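Local coordinates for protein ribonucleoside triphosphate reductase (Lactobacillus leichmannii, PDB 1L1L) that reduces ribonucleoside triphosphates to 2'-deoxyribonucleotides as a monomeric, allosterically regulated, adenosylcobalamin-dependent class II ribonucleotide reductase, at residues Glu4-Ser8 / Leu78-Glu83; Phe165-Arg169 / Ala324-Asp330; Ala298-Asp303 / Asp330-Met336. All coordinates share one frame; numbering follows the deposited sequence.

Contact 1: residues Glu4-Ser8 / Leu78-Glu83; sequences EISLS and LTEEAE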
loop_
_atom_site.group_PDB
_atom_site.type_symbol
_atom_site.label_atom_id
_atom_site.label_comp_id
_atom_site.label_asym_id
_atom_site.label_seq_id
_atom_site.Cartn_x
_atom_site.Cartn_y
_atom_site.Cartn_z
ATOM N N GLU A 4 -10.974 -29.240 3.893
ATOM C CA GLU A 4 -10.457 -27.890 4.273
ATOM C C GLU A 4 -9.377 -28.012 5.337
ATOM O O GLU A 4 -9.623 -28.541 6.420
ATOM C CB GLU A 4 -11.597 -27.013 4.790
ATOM N N ILE A 5 -8.183 -27.520 5.022
ATOM C CA ILE A 5 -7.058 -27.568 5.945
ATOM C C ILE A 5 -7.336 -26.688 7.152
ATOM O O ILE A 5 -7.884 -25.593 7.020
ATOM C CB ILE A 5 -5.764 -27.077 5.266
ATOM C CG1 ILE A 5 -5.512 -27.878 3.983
ATOM C CG2 ILE A 5 -4.590 -27.198 6.222
ATOM C CD1 ILE A 5 -5.357 -29.386 4.193
ATOM N N SER A 6 -6.965 -27.166 8.333
ATOM C CA SER A 6 -7.182 -26.397 9.550
ATOM C C SER A 6 -6.182 -26.770 10.632
ATOM O O SER A 6 -5.554 -27.832 10.577
ATOM C CB SER A 6 -8.608 -26.605 10.063
ATOM O OG SER A 6 -8.896 -27.979 10.236
ATOM N N LEU A 7 -6.031 -25.873 11.603
ATOM C CA LEU A 7 -5.121 -26.070 12.715
ATOM C C LEU A 7 -5.954 -26.476 13.930
ATOM O O LEU A 7 -7.041 -25.943 14.155
ATOM C CB LEU A 7 -4.342 -24.776 12.985
ATOM C CG LEU A 7 -3.462 -24.295 11.819
ATOM C CD1 LEU A 7 -2.964 -22.878 12.073
ATOM C CD2 LEU A 7 -2.283 -25.251 11.632
ATOM N N SER A 8 -5.453 -27.435 14.700
ATOM C CA SER A 8 -6.176 -27.918 15.869
ATOM C C SER A 8 -5.855 -27.100 17.102
ATOM O O SER A 8 -4.785 -26.497 17.196
ATOM C CB SER A 8 -5.819 -29.379 16.135
ATOM O OG SER A 8 -4.457 -29.489 16.501
ATOM N N LEU A 78 0.043 -30.241 3.630
ATOM C CA LEU A 78 -0.411 -28.859 3.685
ATOM C C LEU A 78 -0.689 -28.471 5.126
ATOM O O LEU A 78 -0.389 -27.350 5.543
ATOM C CB LEU A 78 -1.673 -28.685 2.849
ATOM C CG LEU A 78 -1.442 -28.618 1.341
ATOM C CD1 LEU A 78 -2.772 -28.384 0.647
ATOM C CD2 LEU A 78 -0.457 -27.497 1.016
ATOM N N THR A 79 -1.252 -29.403 5.891
ATOM C CA THR A 79 -1.540 -29.132 7.288
ATOM C C THR A 79 -0.234 -28.834 8.021
ATOM O O THR A 79 -0.152 -27.866 8.779
ATOM C CB THR A 79 -2.274 -30.319 7.961
ATOM O OG1 THR A 79 -3.571 -30.477 7.366
ATOM C CG2 THR A 79 -2.456 -30.056 9.454
ATOM N N GLU A 80 0.796 -29.643 7.791
ATOM C CA GLU A 80 2.077 -29.409 8.451
ATOM C C GLU A 80 2.727 -28.099 7.994
ATOM O O GLU A 80 3.402 -27.423 8.778
ATOM C CB GLU A 80 3.035 -30.583 8.209
ATOM C CG GLU A 80 2.867 -31.719 9.227
ATOM C CD GLU A 80 3.646 -32.978 8.862
ATOM O OE1 GLU A 80 4.856 -32.875 8.549
ATOM O OE2 GLU A 80 3.044 -34.078 8.900
ATOM N N GLU A 81 2.535 -27.744 6.729
ATOM C CA GLU A 81 3.117 -26.504 6.226
ATOM C C GLU A 81 2.434 -25.345 6.947
ATOM O O GLU A 81 3.077 -24.370 7.331
ATOM C CB GLU A 81 2.884 -26.362 4.725
ATOM C CG GLU A 81 3.717 -25.254 4.099
ATOM C CD GLU A 81 3.373 -25.008 2.645
ATOM O OE1 GLU A 81 3.056 -25.984 1.929
ATOM O OE2 GLU A 81 3.430 -23.831 2.212
ATOM N N ALA A 82 1.125 -25.470 7.123
ATOM C CA ALA A 82 0.321 -24.460 7.797
ATOM C C ALA A 82 0.745 -24.321 9.255
ATOM O O ALA A 82 0.716 -23.229 9.824
ATOM C CB ALA A 82 -1.149 -24.836 7.719
ATOM N N GLU A 83 1.134 -25.439 9.868
ATOM C CA GLU A 83 1.559 -25.407 11.255
ATOM C C GLU A 83 2.880 -24.660 11.373
ATOM O O GLU A 83 3.096 -23.932 12.335
ATOM C CB GLU A 83 1.691 -26.836 11.811
ATOM C CG GLU A 83 0.406 -27.625 11.737
ATOM C CD GLU A 83 0.511 -28.974 12.434
ATOM O OE1 GLU A 83 1.631 -29.536 12.452
ATOM O OE2 GLU A 83 -0.528 -29.460 12.945
HETATM O O HOH W 1 -3.138 -28.940 13.617
#
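Ile-5 packs against the first turn of 78-83 with both of its branches. CG2 rests on Thr-79, 3.6 Å from OG1 and close to its CA, while the CG1-CD1 arm crosses the side chain of Leu-78 at about a right angle and brings CD1 to 4.0 Å from CB. With CG1 beside the backbone N (chi1 -55°), CG2 is left anti to that N and is carried onto the helix, where it also faces Ala-82. The Thr-79 hydroxyl under this methyl is hydrogen-bonded to Lys-75 O, one turn back. One turn on, Leu-7 reaches in with a single methyl: CD2 lies 3.6 Å from Glu-83 CG and 4.1 Å from Ala-82 CB, the leucine and glutamate side chains running past each other in opposite directions.

No direct hydrogen bond joins the segments. At the looser, polar end a water accepts from Ser-8 N at 3.0 Å and donates to Glu-83 OE2 at 2.7 Å, just where Ser-8, exposed, begins helix 9-18 as its N-cap. Helix 48-60 lies beside both segments, with Ile-60 against Ile-5 and Leu-78 and Val-56 against Ala-82, so the N-terminal segment 4-8 packs against helices 48-60 and 72-90.

Contact 2: residues Phe165-Arg169 / Ala324-Asp330; sequences FSVAR and ALGSNDD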
loop_
_atom_site.group_PDB
_atom_site.type_symbol
_atom_site.label_atom_id
_atom_site.label_comp_id
_atom_site.label_asym_id
_atom_site.label_seq_id
_atom_site.Cartn_x
_atom_site.Cartn_y
_atom_site.Cartn_z
ATOM N N PHE A 165 -1.387 4.766 -11.276
ATOM C CA PHE A 165 -1.960 4.843 -12.612
ATOM C C PHE A 165 -1.089 5.707 -13.508
ATOM O O PHE A 165 -0.348 6.558 -13.021
ATOM C CB PHE A 165 -3.395 5.381 -12.541
ATOM C CG PHE A 165 -3.513 6.766 -11.953
ATOM C CD1 PHE A 165 -3.359 7.900 -12.756
ATOM C CD2 PHE A 165 -3.802 6.935 -10.606
ATOM C CE1 PHE A 165 -3.496 9.171 -12.210
ATOM C CE2 PHE A 165 -3.939 8.199 -10.054
ATOM C CZ PHE A 165 -3.785 9.324 -10.859
ATOM N N SER A 166 -1.164 5.477 -14.814
ATOM C CA SER A 166 -0.337 6.237 -15.741
ATOM C C SER A 166 -1.122 7.196 -16.617
ATOM O O SER A 166 -2.095 6.805 -17.254
ATOM C CB SER A 166 0.448 5.287 -16.642
ATOM O OG SER A 166 1.207 6.010 -17.605
ATOM N N VAL A 167 -0.690 8.456 -16.622
ATOM C CA VAL A 167 -1.291 9.491 -17.457
ATOM C C VAL A 167 -0.189 9.999 -18.373
ATOM O O VAL A 167 -0.116 11.189 -18.675
ATOM C CB VAL A 167 -1.819 10.679 -16.635
ATOM C CG1 VAL A 167 -3.071 10.267 -15.871
ATOM C CG2 VAL A 167 -0.737 11.174 -15.683
ATOM N N ALA A 168 0.688 9.092 -18.790
ATOM C CA ALA A 168 1.780 9.451 -19.688
ATOM C C ALA A 168 1.090 10.114 -20.872
ATOM O O ALA A 168 -0.088 9.856 -21.109
ATOM C CB ALA A 168 2.515 8.204 -20.153
ATOM N N ARG A 169 1.801 10.966 -21.602
ATOM C CA ARG A 169 1.176 11.618 -22.751
ATOM C C ARG A 169 0.619 10.548 -23.686
ATOM O O ARG A 169 -0.496 10.672 -24.192
ATOM C CB ARG A 169 2.183 12.510 -23.490
ATOM C CG ARG A 169 2.491 13.842 -22.789
ATOM C CD ARG A 169 3.459 14.685 -23.623
ATOM N NE ARG A 169 3.868 15.943 -22.989
ATOM C CZ ARG A 169 3.090 17.020 -22.846
ATOM N NH1 ARG A 169 1.838 17.019 -23.287
ATOM N NH2 ARG A 169 3.575 18.116 -22.277
ATOM N N ALA A 324 0.225 8.985 -9.345
ATOM C CA ALA A 324 0.010 9.387 -10.728
ATOM C C ALA A 324 1.382 9.462 -11.387
ATOM O O ALA A 324 2.272 10.177 -10.916
ATOM C CB ALA A 324 -0.706 10.767 -10.791
ATOM N N LEU A 325 1.552 8.691 -12.451
ATOM C CA LEU A 325 2.803 8.660 -13.180
ATOM C C LEU A 325 2.576 9.293 -14.559
ATOM O O LEU A 325 1.780 8.787 -15.354
ATOM C CB LEU A 325 3.283 7.213 -13.351
ATOM C CG LEU A 325 4.579 7.083 -14.154
ATOM C CD1 LEU A 325 5.707 7.828 -13.450
ATOM C CD2 LEU A 325 4.927 5.620 -14.331
ATOM N N GLY A 326 3.273 10.395 -14.829
ATOM C CA GLY A 326 3.125 11.068 -16.114
ATOM C C GLY A 326 4.425 11.198 -16.893
ATOM O O GLY A 326 5.422 10.573 -16.547
ATOM N N SER A 327 4.419 12.025 -17.940
ATOM C CA SER A 327 5.604 12.218 -18.786
ATOM C C SER A 327 6.546 13.262 -18.211
ATOM O O SER A 327 6.110 14.287 -17.694
ATOM C CB SER A 327 5.172 12.611 -20.200
ATOM O OG SER A 327 4.379 11.604 -20.807
ATOM N N ASN A 328 7.847 13.020 -18.307
ATOM C CA ASN A 328 8.798 13.955 -17.728
ATOM C C ASN A 328 8.857 15.321 -18.413
ATOM O O ASN A 328 9.430 16.257 -17.869
ATOM C CB ASN A 328 10.194 13.321 -17.636
ATOM C CG ASN A 328 10.818 13.063 -18.986
ATOM O OD1 ASN A 328 11.126 13.998 -19.731
ATOM N ND2 ASN A 328 11.019 11.787 -19.312
ATOM N N ASP A 329 8.245 15.441 -19.587
ATOM C CA ASP A 329 8.231 16.723 -20.290
ATOM C C ASP A 329 6.864 17.406 -20.176
ATOM O O ASP A 329 6.644 18.480 -20.747
ATOM C CB ASP A 329 8.576 16.535 -21.770
ATOM C CG ASP A 329 7.591 15.640 -22.488
ATOM O OD1 ASP A 329 6.390 15.678 -22.140
ATOM O OD2 ASP A 329 8.015 14.909 -23.413
ATOM N N ASP A 330 5.937 16.778 -19.455
ATOM C CA ASP A 330 4.609 17.354 -19.275
ATOM C C ASP A 330 4.650 18.316 -18.096
ATOM O O ASP A 330 4.345 17.954 -16.954
ATOM C CB ASP A 330 3.581 16.243 -19.034
ATOM C CG ASP A 330 2.153 16.763 -18.984
ATOM O OD1 ASP A 330 1.235 15.962 -19.257
ATOM O OD2 ASP A 330 1.944 17.961 -18.663
HETATM O O HOH W 2 1.983 13.082 -18.992
#
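The phenyl ring of Phe-165 lies over Ala-324, whose CA sits 4.0 Å from the ring centroid, 19° off the normal, in a CH-pi contact; CB of the same alanine touches CZ at 3.4 Å. Val-167 CG1 meets the ring edge in plane. A chi1 of 61°, which sets CG between the backbone N and carbonyl carbon, folds the ring across to the neighbouring strand. The second flat group, the Arg-169 guanidinium, has Asp-330 CB over one face. At its edge NE donates to Asp-329 OD1 over 2.7 Å, a salt bridge lying in the guanidinium plane and meeting the carboxylate oxygen on its syn side; NH2 adds a weak bond to Asp-329 O. Asp-330 OD2 forms a long ion pair with Arg-169 NH2, well out of the guanidinium plane, so that no N-H points at it; OD2 accepts from Phe-333 N.

Between the two groups the backbones pair in parallel: Leu-325 N donates to Phe-165 O (2.9 Å), and Leu-325 O accepts from Val-167 N (2.8 Å). Beyond this ladder the chains are joined by Ser-327 OG, which takes a nearly straight bond from Arg-169 N (2.8 Å, 174°), and by a water that donates to Val-167 O and Asp-330 OD1 and accepts from Ser-327 N. Strands 119-123 and 350-356 flank the pair, and helix 298-313 packs on the face carrying Phe-165. Parallel neighbours with a helix packed on one face are the beta-alpha arrangement of parallel alpha/beta folds, consistent with the ten-stranded alpha-beta barrel of this enzyme, here at the C-terminal ends of two strands.

Contact 3: residues Ala298-Asp303 / Asp330-Met336; sequences AVDAAD and DQDFISM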
loop_
_atom_site.group_PDB
_atom_site.type_symbol
_atom_site.label_atom_id
_atom_site.label_comp_id
_atom_site.label_asym_id
_atom_site.label_seq_id
_atom_site.Cartn_x
_atom_site.Cartn_y
_atom_site.Cartn_z
ATOM N N ALA A 298 -3.338 15.416 -19.168
ATOM C CA ALA A 298 -2.932 14.518 -18.094
ATOM C C ALA A 298 -3.432 15.103 -16.790
ATOM O O ALA A 298 -3.770 14.371 -15.859
ATOM C CB ALA A 298 -1.413 14.378 -18.059
ATOM N N VAL A 299 -3.484 16.431 -16.724
ATOM C CA VAL A 299 -3.953 17.096 -15.524
ATOM C C VAL A 299 -5.437 16.784 -15.322
ATOM O O VAL A 299 -5.872 16.539 -14.197
ATOM C CB VAL A 299 -3.745 18.628 -15.597
ATOM C CG1 VAL A 299 -4.411 19.297 -14.410
ATOM C CG2 VAL A 299 -2.249 18.958 -15.587
ATOM N N ASP A 300 -6.203 16.792 -16.410
ATOM C CA ASP A 300 -7.629 16.486 -16.322
ATOM C C ASP A 300 -7.808 15.025 -15.918
ATOM O O ASP A 300 -8.619 14.716 -15.054
ATOM C CB ASP A 300 -8.324 16.712 -17.666
ATOM C CG ASP A 300 -8.267 18.160 -18.110
ATOM O OD1 ASP A 300 -8.478 19.050 -17.256
ATOM O OD2 ASP A 300 -8.015 18.393 -19.311
ATOM N N ALA A 301 -7.057 14.136 -16.559
ATOM C CA ALA A 301 -7.147 12.709 -16.250
ATOM C C ALA A 301 -6.775 12.446 -14.783
ATOM O O ALA A 301 -7.460 11.679 -14.090
ATOM C CB ALA A 301 -6.241 11.918 -17.172
ATOM N N ALA A 302 -5.694 13.074 -14.322
ATOM C CA ALA A 302 -5.255 12.917 -12.938
ATOM C C ALA A 302 -6.252 13.566 -11.977
ATOM O O ALA A 302 -6.485 13.059 -10.885
ATOM C CB ALA A 302 -3.855 13.523 -12.743
ATOM N N ASP A 303 -6.837 14.701 -12.366
ATOM C CA ASP A 303 -7.820 15.349 -11.493
ATOM C C ASP A 303 -9.027 14.423 -11.262
ATOM O O ASP A 303 -9.532 14.318 -10.152
ATOM C CB ASP A 303 -8.322 16.673 -12.100
ATOM C CG ASP A 303 -7.456 17.873 -11.722
ATOM O OD1 ASP A 303 -6.827 17.846 -10.639
ATOM O OD2 ASP A 303 -7.433 18.862 -12.504
ATOM N N ASP A 330 5.937 16.778 -19.455
ATOM C CA ASP A 330 4.609 17.354 -19.275
ATOM C C ASP A 330 4.650 18.316 -18.096
ATOM O O ASP A 330 4.345 17.954 -16.954
ATOM C CB ASP A 330 3.581 16.243 -19.034
ATOM C CG ASP A 330 2.153 16.763 -18.984
ATOM O OD1 ASP A 330 1.235 15.962 -19.257
ATOM O OD2 ASP A 330 1.944 17.961 -18.663
ATOM N N GLN A 331 5.025 19.558 -18.367
ATOM C CA GLN A 331 5.123 20.539 -17.302
ATOM C C GLN A 331 3.825 20.840 -16.567
ATOM O O GLN A 331 3.858 21.192 -15.389
ATOM C CB GLN A 331 5.724 21.847 -17.826
ATOM C CG GLN A 331 7.182 21.722 -18.246
ATOM C CD GLN A 331 8.019 20.958 -17.228
ATOM O OE1 GLN A 331 8.053 21.311 -16.046
ATOM N NE2 GLN A 331 8.697 19.901 -17.686
ATOM N N ASP A 332 2.689 20.721 -17.247
ATOM C CA ASP A 332 1.412 20.999 -16.596
ATOM C C ASP A 332 1.160 19.950 -15.500
ATOM O O ASP A 332 0.747 20.267 -14.380
ATOM C CB ASP A 332 0.271 20.968 -17.618
ATOM C CG ASP A 332 0.322 22.145 -18.596
ATOM O OD1 ASP A 332 0.603 23.284 -18.145
ATOM O OD2 ASP A 332 0.066 21.927 -19.801
ATOM N N PHE A 333 1.413 18.700 -15.842
ATOM C CA PHE A 333 1.221 17.620 -14.888
ATOM C C PHE A 333 2.209 17.792 -13.734
ATOM O O PHE A 333 1.819 17.832 -12.575
ATOM C CB PHE A 333 1.434 16.279 -15.578
ATOM C CG PHE A 333 1.486 15.114 -14.622
ATOM C CD1 PHE A 333 0.344 14.699 -13.952
ATOM C CD2 PHE A 333 2.691 14.464 -14.372
ATOM C CE1 PHE A 333 0.398 13.639 -13.028
ATOM C CE2 PHE A 333 2.757 13.395 -13.445
ATOM C CZ PHE A 333 1.613 12.995 -12.782
ATOM N N ILE A 334 3.491 17.938 -14.050
ATOM C CA ILE A 334 4.490 18.094 -13.008
ATOM C C ILE A 334 4.171 19.214 -12.018
ATOM O O ILE A 334 4.484 19.095 -10.832
ATOM C CB ILE A 334 5.899 18.304 -13.629
ATOM C CG1 ILE A 334 6.249 17.088 -14.493
ATOM C CG2 ILE A 334 6.944 18.503 -12.535
ATOM C CD1 ILE A 334 7.546 17.201 -15.257
ATOM N N SER A 335 3.527 20.291 -12.483
ATOM C CA SER A 335 3.203 21.410 -11.602
ATOM C C SER A 335 1.796 21.397 -11.022
ATOM O O SER A 335 1.462 22.266 -10.222
ATOM C CB SER A 335 3.398 22.751 -12.343
ATOM O OG SER A 335 4.742 22.900 -12.768
ATOM N N MET A 336 0.979 20.413 -11.386
ATOM C CA MET A 336 -0.396 20.417 -10.897
ATOM C C MET A 336 -0.605 20.477 -9.389
ATOM O O MET A 336 -1.514 21.173 -8.924
ATOM C CB MET A 336 -1.179 19.255 -11.507
ATOM C CG MET A 336 -0.919 17.873 -10.912
ATOM S SD MET A 336 -1.955 16.695 -11.786
ATOM C CE MET A 336 -3.519 16.878 -10.900
HETATM O O HOH W 3 -1.105 16.727 -20.486
HETATM O O HOH W 4 -1.211 18.401 -18.404
#
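Val-299 and Phe-333 have the nearest CA atoms, 5.2 Å apart, as the opening turns of helix 298-313 meet the short helix 331-335. The segment axes run in roughly the same direction, inclined at 36° and 9.2 Å apart at their nearest. Ala-298, Val-299 and Ala-302 of 298-303 meet the larger Phe-333 and Met-336. Val-299 presses CG2 onto the backbone of the other helix, 3.5 Å from Asp-332 O, and also touches Asp-332 CB. Ala-298 CB packs on Phe-333 CB, whereas Ala-302 CB stands at the edge of the phenyl ring.

Met-336 closes the far end. The bend at chi3 (-83°) turns CE toward Ala-302 and Asp-303, 3.5 Å from Asp-303 OD1, while SD itself lies 3.8 Å from Ala-302 CB. That carboxylate oxygen takes a hydrogen bond from His-346 and a salt bridge from Arg-347.

Where the helices begin, Asp-330 and two waters join the packing, with OD1 3.3 Å from Ala-298 CB. Asp-330 OD2 caps its own helix by accepting from Phe-333 N at 3.0 Å, approached from above the carboxylate plane. OD1 receives a hydrogen from a water bound to Ala-298 N, so one aspartate serves both helix starts; a second water, weakly held by Val-299 N, donates to OD2. The contact joins the short helix after strand 322-327 to helix 298-313, which lies in the connection between parallel strands 162-166 and 322-327, consistent with a beta-alpha-beta crossover of the alpha-beta barrel.

In the fold
Contacts 2 and 3 form one largely buried region, their centres about 8 Å apart, and share Asp-330, which faces Arg-169 in the first and the start of helix 298-313 in the second. Strand 322-327 lies in the chain between the two helices of contact 3, and the Phe-333 ring packs against the backbone of Ala-324 and Gly-326. Contact 1 stands apart, about 46 and 50 Å from them between centres, on the opposite side of the chain's centre and partly buried. Chemistry follows place: in contact 2 buried strand pairing gives way to the Arg-169/Asp-329 salt bridge at the surface end, contact 3 has alanine and methionine packing with water-linked helix starts, and contact 1 aliphatic side chains with one water bridge.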